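Local atomic coordinates of putative lipoprotein (Bacteroides ovatus, PDB entry 3OQQ), a protein that is of unknown function but is probably an extracellular lipoprotein, and binds calcium ions. Residues L51-A56 against R97-T102. Residues are numbered along the deposited sequence; the frame is centred on the assembly and turned at random.
Sequences LNVPAA and RLASVT
The carbonyl oxygen of Leu51 accepts a hydrogen bond from Ala99 N (3.0 Å) and a weaker CA-H...O contact from Leu98 CA (3.5 Å). Leu51 N returns a nearly straight bond of 2.8 Å to Ala99 O. Val53 and Arg97 form the next hydrogen-bonded pair, again with two N-H...O bonds, so strands 46-54 and 96-104 run as antiparallel neighbours in a beta sheet, with Asn52 and Leu98 as the non-hydrogen-bonded pair between. On the face carrying Leu51, Val53 and Ala99, small and branched apolar groups suit the buried setting: Leu51 CD1 meets Val101 CG1 at 3.7 Å, and Val53 CG2 lies 3.9 Å from Ala99 CB, the methyl that also sits over one face of the Arg97 guanidinium, offset toward its rim. Arg97 CG stands between the backbone N and carbonyl carbon (chi1 75°), and from there the extended chain passes Val53 CG2 and Ala55. Arginine suits this partly exposed place because its aliphatic part packs on Val53 while NH2 bonds Cys57 O. With an alanine in place of Arg97, Cys57 O would probably lose this donor, and Val53 CG2 and Ala99 CB the arginine's share of their packing. Asn52, on the other face, suits burial because its ND2 bonds Ile327 O.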
ATOM      1  N   LEU A  51       8.292  -5.135  13.185  1.00 33.67           N
ATOM      2  CA  LEU A  51       7.995  -5.284  11.770  1.00 31.87           C
ATOM      3  C   LEU A  51       6.492  -5.461  11.542  1.00 34.29           C
ATOM      4  O   LEU A  51       5.773  -5.973  12.402  1.00 34.24           O
ATOM      5  CB  LEU A  51       8.767  -6.490  11.182  1.00 31.86           C
ATOM      6  CG  LEU A  51      10.302  -6.577  11.370  1.00 36.88           C
ATOM      7  CD1 LEU A  51      10.817  -7.922  10.895  1.00 37.60           C
ATOM      8  CD2 LEU A  51      11.033  -5.490  10.609  1.00 37.68           C
ATOM      9  N   ASN A  52       6.021  -5.012  10.388  1.00 29.76           N
ATOM     10  CA  ASN A  52       4.628  -5.191   9.976  1.00 28.99           C
ATOM     11  C   ASN A  52       4.663  -6.410   9.046  1.00 33.57           C
ATOM     12  O   ASN A  52       5.170  -6.323   7.920  1.00 35.38           O
ATOM     13  CB  ASN A  52       4.089  -3.903   9.321  1.00 25.19           C
ATOM     14  CG  ASN A  52       2.769  -4.028   8.586  1.00 42.15           C
ATOM     15  OD1 ASN A  52       2.240  -5.116   8.372  1.00 38.48           O
ATOM     16  ND2 ASN A  52       2.210  -2.908   8.155  1.00 31.23           N
ATOM     17  N   VAL A  53       4.206  -7.558   9.543  1.00 27.88           N
ATOM     18  CA  VAL A  53       4.314  -8.824   8.820  1.00 27.53           C
ATOM     19  C   VAL A  53       2.941  -9.429   8.451  1.00 31.97           C
ATOM     20  O   VAL A  53       1.981  -9.123   9.152  1.00 32.38           O
ATOM     21  CB  VAL A  53       5.141  -9.858   9.670  1.00 31.80           C
ATOM     22  CG1 VAL A  53       6.531  -9.339   9.979  1.00 31.69           C
ATOM     23  CG2 VAL A  53       4.424 -10.274  10.966  1.00 32.14           C
ATOM     24  N   PRO A  54       2.852 -10.400   7.485  1.00 27.90           N
ATOM     25  CA  PRO A  54       1.564 -11.093   7.244  1.00 27.13           C
ATOM     26  C   PRO A  54       1.031 -11.732   8.536  1.00 33.60           C
ATOM     27  O   PRO A  54       1.826 -12.197   9.353  1.00 31.44           O
ATOM     28  CB  PRO A  54       1.929 -12.153   6.191  1.00 28.19           C
ATOM     29  CG  PRO A  54       3.130 -11.591   5.491  1.00 31.65           C
ATOM     30  CD  PRO A  54       3.904 -10.914   6.575  1.00 28.29           C
ATOM     31  N   ALA A  55      -0.301 -11.670   8.772  1.00 33.02           N
ATOM     32  CA  ALA A  55      -0.899 -12.150  10.030  1.00 34.07           C
ATOM     33  C   ALA A  55      -0.503 -13.593  10.383  1.00 37.55           C
ATOM     34  O   ALA A  55      -0.160 -13.838  11.534  1.00 36.25           O
ATOM     35  CB  ALA A  55      -2.412 -12.013   9.992  1.00 34.91           C
ATOM     36  N   ALA A  56      -0.464 -14.511   9.387  1.00 35.08           N
ATOM     37  CA  ALA A  56      -0.126 -15.938   9.574  1.00 34.65           C
ATOM     38  C   ALA A  56       1.387 -16.201   9.796  1.00 38.30           C
ATOM     39  O   ALA A  56       1.759 -17.306  10.204  1.00 39.45           O
ATOM     40  CB  ALA A  56      -0.611 -16.744   8.372  1.00 34.61           C
ATOM     41  N   ARG A  97      -0.019  -8.041  10.923  1.00 31.64           N
ATOM     42  CA  ARG A  97       0.096  -7.896  12.374  1.00 31.15           C
ATOM     43  C   ARG A  97       1.474  -7.306  12.719  1.00 35.91           C
ATOM     44  O   ARG A  97       2.385  -7.342  11.885  1.00 34.68           O
ATOM     45  CB  ARG A  97      -0.112  -9.253  13.072  1.00 28.47           C
ATOM     46  CG  ARG A  97       1.076 -10.209  12.952  1.00 36.32           C
ATOM     47  CD  ARG A  97       0.869 -11.497  13.710  1.00 42.74           C
ATOM     48  NE  ARG A  97       1.998 -12.406  13.523  1.00 45.06           N
ATOM     49  CZ  ARG A  97       2.860 -12.730  14.479  1.00 59.70           C
ATOM     50  NH1 ARG A  97       2.713 -12.247  15.706  1.00 47.91           N
ATOM     51  NH2 ARG A  97       3.861 -13.556  14.224  1.00 51.83           N
ATOM     52  N   LEU A  98       1.622  -6.771  13.938  1.00 33.76           N
ATOM     53  CA  LEU A  98       2.899  -6.276  14.447  1.00 33.53           C
ATOM     54  C   LEU A  98       3.635  -7.417  15.100  1.00 37.36           C
ATOM     55  O   LEU A  98       3.038  -8.213  15.842  1.00 35.17           O
ATOM     56  CB  LEU A  98       2.723  -5.139  15.463  1.00 34.19           C
ATOM     57  CG  LEU A  98       2.463  -3.757  14.922  1.00 39.03           C
ATOM     58  CD1 LEU A  98       2.220  -2.788  16.066  1.00 39.33           C
ATOM     59  CD2 LEU A  98       3.588  -3.283  14.004  1.00 41.56           C
ATOM     60  N   ALA A  99       4.937  -7.513  14.827  1.00 35.67           N
ATOM     61  CA  ALA A  99       5.762  -8.552  15.435  1.00 35.81           C
ATOM     62  C   ALA A  99       7.148  -8.004  15.671  1.00 39.23           C
ATOM     63  O   ALA A  99       7.504  -6.937  15.149  1.00 39.19           O
ATOM     64  CB  ALA A  99       5.799  -9.795  14.556  1.00 35.99           C
ATOM     65  N   SER A 100       7.908  -8.707  16.503  1.00 35.03           N
ATOM     66  CA  SER A 100       9.256  -8.324  16.877  1.00 34.89           C
ATOM     67  C   SER A 100      10.216  -9.443  16.552  1.00 38.65           C
ATOM     68  O   SER A 100       9.852 -10.630  16.642  1.00 38.38           O
ATOM     69  CB  SER A 100       9.317  -7.992  18.363  1.00 37.84           C
ATOM     70  OG  SER A 100      10.607  -7.545  18.724  1.00 45.69           O
ATOM     71  N   VAL A 101      11.444  -9.057  16.163  1.00 33.36           N
ATOM     72  CA  VAL A 101      12.510  -9.992  15.817  1.00 32.00           C
ATOM     73  C   VAL A 101      13.798  -9.469  16.421  1.00 36.72           C
ATOM     74  O   VAL A 101      13.992  -8.259  16.485  1.00 38.09           O
ATOM     75  CB  VAL A 101      12.607 -10.211  14.274  1.00 33.23           C
ATOM     76  CG1 VAL A 101      13.172  -8.989  13.545  1.00 32.57           C
ATOM     77  CG2 VAL A 101      13.398 -11.459  13.928  1.00 32.11           C
ATOM     78  N   THR A 102      14.651 -10.370  16.893  1.00 32.85           N
ATOM     79  CA  THR A 102      15.962 -10.009  17.413  1.00 32.81           C
ATOM     80  C   THR A 102      16.962 -10.634  16.465  1.00 33.45           C
ATOM     81  O   THR A 102      17.085 -11.850  16.394  1.00 30.47           O
ATOM     82  CB  THR A 102      16.126 -10.397  18.879  1.00 42.84           C
ATOM     83  OG1 THR A 102      15.182  -9.624  19.620  1.00 44.23           O
ATOM     84  CG2 THR A 102      17.535 -10.103  19.405  1.00 42.51           C
TER